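Local coordinates for 3-phosphoshikimate 1-carboxyvinyltransferase (PDB 7M0O), which probably catalyses transfer of the enolpyruvyl group of phosphoenolpyruvate to the 5-hydroxyl of shikimate-3-phosphate, a step of chorismate biosynthesis, at residues D292-M297 and V316-V321; D325-C330 and V341-D346. One frame throughout, in Å; residues are numbered along the deposited sequence.

Contact 1 (D292-M297 and V316-V321); sequences DISDTM and VANTRV
Ser294 and Asn318 face each other where two loops meet beyond strands 286-289 and 311-314, the parallel neighbours joined through helix 297-303 in a beta-alpha-beta crossover of the EPSP synthase fold. Ser294 lies above the Asn318 amide: its OG is 3.5 Å from Asn318 ND2 and nearly as close to CG and OD1 of the same group, while Ser294 CB is 3.4 Å from Asn318 OD1. Beside this polar pair, the methyl CE of Met297 packs 3.7 Å from Thr319 CB, the two side chains crossing at about a right angle, and the bends of the Met297 chain at chi2 and chi3 (-81° and -66°) bring that methyl across. Further out, Asn318 ND2 is hydrogen-bonded to Arg291 O. Were Asn318 replaced by an alanine, the Arg291 carbonyl would probably lose this donor and a gap would be likely to open over Ser294. Asn318 is predicted to bind shikimate-3-phosphate, and Asp295, beside Ser294, is the predicted proton acceptor, which places the contact at the substrate site. Thr319 is positioned by Val316 O, which accepts both Thr319 N and, at 2.8 Å in the carbonyl plane, Thr319 OG1.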
loop_
_atom_site.group_PDB
_atom_site.type_symbol
_atom_site.label_atom_id
_atom_site.label_comp_id
_atom_site.label_asym_id
_atom_site.label_seq_id
_atom_site.Cartn_x
_atom_site.Cartn_y
_atom_site.Cartn_z
ATOM N N ASP A 292 4.196 -14.324 6.008
ATOM C CA ASP A 292 3.221 -13.248 6.101
ATOM C C ASP A 292 3.842 -11.856 6.088
ATOM O O ASP A 292 3.097 -10.867 6.126
ATOM C CB ASP A 292 2.374 -13.429 7.363
ATOM C CG ASP A 292 1.492 -14.653 7.284
ATOM O OD1 ASP A 292 1.052 -14.965 6.155
ATOM O OD2 ASP A 292 1.254 -15.292 8.331
ATOM N N ILE A 293 5.173 -11.746 6.030
ATOM C CA ILE A 293 5.844 -10.453 5.874
ATOM C C ILE A 293 6.872 -10.543 4.745
ATOM O O ILE A 293 7.973 -9.993 4.843
ATOM C CB ILE A 293 6.496 -9.983 7.196
ATOM C CG1 ILE A 293 7.402 -11.055 7.822
ATOM C CG2 ILE A 293 5.417 -9.562 8.203
ATOM C CD1 ILE A 293 8.325 -10.480 8.899
ATOM N N SER A 294 6.515 -11.207 3.642
ATOM C CA SER A 294 7.530 -11.630 2.683
ATOM C C SER A 294 8.156 -10.482 1.883
ATOM O O SER A 294 9.276 -10.645 1.387
ATOM C CB SER A 294 6.947 -12.673 1.721
ATOM O OG SER A 294 5.860 -12.156 0.990
ATOM N N ASP A 295 7.481 -9.333 1.740
ATOM C CA ASP A 295 8.117 -8.199 1.069
ATOM C C ASP A 295 9.358 -7.701 1.818
ATOM O O ASP A 295 10.169 -6.973 1.225
ATOM C CB ASP A 295 7.118 -7.058 0.898
ATOM C CG ASP A 295 6.097 -7.325 -0.234
ATOM O OD1 ASP A 295 6.304 -8.250 -1.043
ATOM O OD2 ASP A 295 5.080 -6.608 -0.320
ATOM N N THR A 296 9.508 -8.048 3.104
ATOM C CA THR A 296 10.689 -7.687 3.885
ATOM C C THR A 296 11.716 -8.806 3.976
ATOM O O THR A 296 12.772 -8.615 4.604
ATOM C CB THR A 296 10.313 -7.222 5.311
ATOM O OG1 THR A 296 9.790 -8.308 6.104
ATOM C CG2 THR A 296 9.314 -6.083 5.250
ATOM N N MET A 297 11.468 -9.951 3.329
ATOM C CA MET A 297 12.514 -10.965 3.241
ATOM C C MET A 297 13.828 -10.404 2.706
ATOM O O MET A 297 14.879 -10.707 3.298
ATOM C CB MET A 297 12.035 -12.156 2.391
ATOM C CG MET A 297 13.133 -13.210 2.152
ATOM S SD MET A 297 14.311 -12.838 0.833
ATOM C CE MET A 297 13.249 -12.914 -0.622
ATOM N N VAL A 316 8.933 -18.966 2.221
ATOM C CA VAL A 316 8.862 -17.805 1.345
ATOM C C VAL A 316 8.810 -18.248 -0.116
ATOM O O VAL A 316 9.441 -17.635 -0.981
ATOM C CB VAL A 316 10.037 -16.834 1.595
ATOM C CG1 VAL A 316 9.795 -16.054 2.887
ATOM C CG2 VAL A 316 11.396 -17.576 1.666
ATOM N N ALA A 317 8.027 -19.298 -0.400
ATOM C CA ALA A 317 7.730 -19.640 -1.787
ATOM C C ALA A 317 7.197 -18.444 -2.560
ATOM O O ALA A 317 7.505 -18.285 -3.752
ATOM C CB ALA A 317 6.709 -20.785 -1.848
ATOM N N ASN A 318 6.426 -17.584 -1.889
ATOM C CA ASN A 318 5.777 -16.458 -2.556
ATOM C C ASN A 318 6.787 -15.471 -3.125
ATOM O O ASN A 318 6.483 -14.773 -4.098
ATOM C CB ASN A 318 4.805 -15.742 -1.598
ATOM C CG ASN A 318 5.365 -15.573 -0.174
ATOM O OD1 ASN A 318 6.575 -15.614 0.038
ATOM N ND2 ASN A 318 4.473 -15.392 0.802
ATOM N N THR A 319 7.988 -15.394 -2.546
ATOM C CA THR A 319 8.967 -14.439 -3.053
ATOM C C THR A 319 9.514 -14.830 -4.421
ATOM O O THR A 319 10.119 -13.984 -5.091
ATOM C CB THR A 319 10.145 -14.270 -2.084
ATOM O OG1 THR A 319 10.897 -15.488 -1.982
ATOM C CG2 THR A 319 9.642 -13.888 -0.688
ATOM N N ARG A 320 9.355 -16.094 -4.830
ATOM C CA ARG A 320 9.914 -16.553 -6.092
ATOM C C ARG A 320 9.061 -16.141 -7.281
ATOM O O ARG A 320 9.569 -16.097 -8.406
ATOM C CB ARG A 320 10.072 -18.079 -6.093
ATOM C CG ARG A 320 11.253 -18.598 -5.280
ATOM C CD ARG A 320 11.548 -20.051 -5.645
ATOM N NE ARG A 320 12.596 -20.672 -4.843
ATOM C CZ ARG A 320 13.891 -20.653 -5.141
ATOM N NH1 ARG A 320 14.761 -21.267 -4.358
ATOM N NH2 ARG A 320 14.321 -20.002 -6.217
ATOM N N VAL A 321 7.790 -15.823 -7.050
ATOM C CA VAL A 321 6.832 -15.612 -8.121
ATOM C C VAL A 321 6.425 -14.143 -8.224
ATOM O O VAL A 321 5.377 -13.825 -8.782
ATOM C CB VAL A 321 5.617 -16.532 -7.948
ATOM C CG1 VAL A 321 6.079 -17.977 -7.884
ATOM C CG2 VAL A 321 4.863 -16.177 -6.668
#

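Contact 2 (D325-C330 and V341-D346); sequences DRLEAC and VATGPD. With PO4 (phosphate ion), chain B.
Leu327 and Thr343 join the first turn of helix 326-336 to strand 340-344, and their side chains slide past each other in opposite directions. Leu327 CB points to the strand, and CG stands anti to the backbone N (chi1 -159°), from where the branch divides. CD2 reaches Thr343, 3.6 Å from its CG2. The other methyl, CD1, turns to the backbone beyond the strand and lies 4.1 Å from Asp346 C. The contact is thus a small apolar one, and no hydrogen bond crosses it. Glu328 stands next to Leu327 with its chain bent at chi2; its OE2 is 4.0 Å from Thr343 OG1 but makes its salt bridge with Arg320.

The helix start is fixed by Asp325 in the N-cap position. Its OD1 accepts Glu328 N at 3.0 Å, an almost straight bond (171°) that arrives from above the carboxylate plane. From the same turn the Arg326 chain, extended from CG to NE, presents the edge of its guanidinium to a phosphate ion, with NH1 2.9 Å and NH2 2.8 Å from the same phosphate oxygen, O2. Arg367 and His366 also hold this ion, which probably came from the crystallisation liquor; its place is consistent with the phosphoenolpyruvate binding predicted for Arg326 and Arg367. A salt bridge from Asp365 OD2 to Arg326 NE helps fix the guanidinium's rotation.

The axes of 326-330 and 341-344 run nearly antiparallel (165°), 9.7 Å apart at closest approach. Strand 340-344 is an outermost strand of its four-stranded sheet, and Ile348 of the adjacent strand 347-351 touches both Leu327 and Thr343. On the helix, Ala329 and Cys330 pack on Ile368 of helix 366-375, and Cys330 also meets helix 297-303.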
loop_
_atom_site.group_PDB
_atom_site.type_symbol
_atom_site.label_atom_id
_atom_site.label_comp_id
_atom_site.label_asym_id
_atom_site.label_seq_id
_atom_site.Cartn_x
_atom_site.Cartn_y
_atom_site.Cartn_z
ATOM N N ASP A 325 12.357 -13.386 -9.357
ATOM C CA ASP A 325 12.522 -14.337 -8.259
ATOM C C ASP A 325 13.412 -13.665 -7.218
ATOM O O ASP A 325 14.624 -13.576 -7.394
ATOM C CB ASP A 325 13.111 -15.655 -8.762
ATOM C CG ASP A 325 13.187 -16.732 -7.668
ATOM O OD1 ASP A 325 13.378 -16.364 -6.493
ATOM O OD2 ASP A 325 13.073 -17.945 -7.976
ATOM N N ARG A 326 12.806 -13.189 -6.127
ATOM C CA ARG A 326 13.539 -12.414 -5.128
ATOM C C ARG A 326 14.429 -13.282 -4.258
ATOM O O ARG A 326 15.449 -12.798 -3.749
ATOM C CB ARG A 326 12.572 -11.637 -4.227
ATOM C CG ARG A 326 11.962 -10.425 -4.881
ATOM C CD ARG A 326 10.995 -9.713 -3.959
ATOM N NE ARG A 326 10.519 -8.493 -4.592
ATOM C CZ ARG A 326 9.499 -7.757 -4.164
ATOM N NH1 ARG A 326 8.804 -8.108 -3.097
ATOM N NH2 ARG A 326 9.173 -6.650 -4.814
ATOM N N LEU A 327 14.057 -14.548 -4.077
ATOM C CA LEU A 327 14.923 -15.490 -3.386
ATOM C C LEU A 327 16.223 -15.680 -4.162
ATOM O O LEU A 327 17.314 -15.508 -3.610
ATOM C CB LEU A 327 14.181 -16.816 -3.180
ATOM C CG LEU A 327 14.666 -17.773 -2.082
ATOM C CD1 LEU A 327 13.574 -18.748 -1.608
ATOM C CD2 LEU A 327 15.884 -18.551 -2.552
ATOM N N GLU A 328 16.126 -15.957 -5.465
ATOM C CA GLU A 328 17.342 -16.133 -6.256
ATOM C C GLU A 328 18.132 -14.837 -6.372
ATOM O O GLU A 328 19.367 -14.866 -6.394
ATOM C CB GLU A 328 17.007 -16.660 -7.648
ATOM C CG GLU A 328 16.476 -18.073 -7.685
ATOM C CD GLU A 328 17.499 -19.120 -7.264
ATOM O OE1 GLU A 328 18.708 -18.948 -7.528
ATOM O OE2 GLU A 328 17.090 -20.116 -6.646
ATOM N N ALA A 329 17.441 -13.695 -6.493
ATOM C CA ALA A 329 18.131 -12.415 -6.636
ATOM C C ALA A 329 18.915 -12.063 -5.378
ATOM O O ALA A 329 20.039 -11.557 -5.462
ATOM C CB ALA A 329 17.132 -11.307 -6.967
ATOM N N CYS A 330 18.347 -12.341 -4.203
ATOM C CA CYS A 330 19.089 -12.143 -2.964
ATOM C C CYS A 330 20.316 -13.044 -2.898
ATOM O O CYS A 330 21.406 -12.598 -2.522
ATOM C CB CYS A 330 18.167 -12.376 -1.762
ATOM S SG CYS A 330 17.060 -10.977 -1.444
ATOM N N VAL A 341 25.763 -18.761 0.540
ATOM C CA VAL A 341 24.305 -18.854 0.586
ATOM C C VAL A 341 23.879 -20.230 0.085
ATOM O O VAL A 341 24.417 -20.737 -0.906
ATOM C CB VAL A 341 23.639 -17.749 -0.271
ATOM C CG1 VAL A 341 22.113 -17.849 -0.197
ATOM C CG2 VAL A 341 24.101 -16.372 0.152
ATOM N N ALA A 342 22.914 -20.838 0.773
ATOM C CA ALA A 342 22.241 -22.052 0.319
ATOM C C ALA A 342 20.768 -21.725 0.093
ATOM O O ALA A 342 20.216 -20.847 0.757
ATOM C CB ALA A 342 22.380 -23.182 1.338
ATOM N N THR A 343 20.130 -22.410 -0.860
ATOM C CA THR A 343 18.708 -22.182 -1.091
ATOM C C THR A 343 17.978 -23.502 -1.293
ATOM O O THR A 343 18.570 -24.529 -1.651
ATOM C CB THR A 343 18.428 -21.264 -2.297
ATOM O OG1 THR A 343 18.820 -21.913 -3.516
ATOM C CG2 THR A 343 19.144 -19.907 -2.170
ATOM N N GLY A 344 16.668 -23.454 -1.053
ATOM C CA GLY A 344 15.784 -24.549 -1.352
ATOM C C GLY A 344 14.505 -24.032 -1.969
ATOM O O GLY A 344 14.365 -22.840 -2.278
ATOM N N PRO A 345 13.536 -24.923 -2.162
ATOM C CA PRO A 345 12.300 -24.503 -2.842
ATOM C C PRO A 345 11.671 -23.259 -2.252
ATOM O O PRO A 345 11.199 -22.400 -3.006
ATOM C CB PRO A 345 11.391 -25.727 -2.692
ATOM C CG PRO A 345 12.333 -26.862 -2.642
ATOM C CD PRO A 345 13.574 -26.375 -1.916
ATOM N N ASP A 346 11.681 -23.122 -0.923
ATOM C CA ASP A 346 10.976 -22.016 -0.292
ATOM C C ASP A 346 11.759 -21.430 0.872
ATOM O O ASP A 346 11.160 -20.925 1.833
ATOM C CB ASP A 346 9.588 -22.450 0.187
ATOM C CG ASP A 346 9.634 -23.550 1.247
ATOM O OD1 ASP A 346 10.714 -24.111 1.530
ATOM O OD2 ASP A 346 8.559 -23.870 1.804
HETATM P P PO4 B . 5.796 -5.151 -3.776
HETATM O O1 PO4 B . 4.665 -5.491 -2.841
HETATM O O2 PO4 B . 7.036 -5.837 -3.262
HETATM O O3 PO4 B . 5.964 -3.651 -3.797
HETATM O O4 PO4 B . 5.415 -5.662 -5.141
#

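The two contacts, with centres about 10 Å apart, lie around the same four-stranded sheet. Contact 1 is buried and joins two loops that follow central and edge strands, 311-314 and 286-289; contact 2 lies nearer the surface and sets a helix on the opposite edge strand. Polar and apolar groups mix in the first, whereas methyl packing carries the second, and the charged ends of Glu328 and Arg326 are paired outside its two segments. Arg320 of segment 316-321 ties them together: its NH2 forms a salt bridge with Glu328 OE2 (2.8 Å), and its NH1 is probably hydrogen-bonded to Gly344 O. Met297 also packs on Arg326, whose NH1 makes a long, weak ion pair with Asp295 OD1.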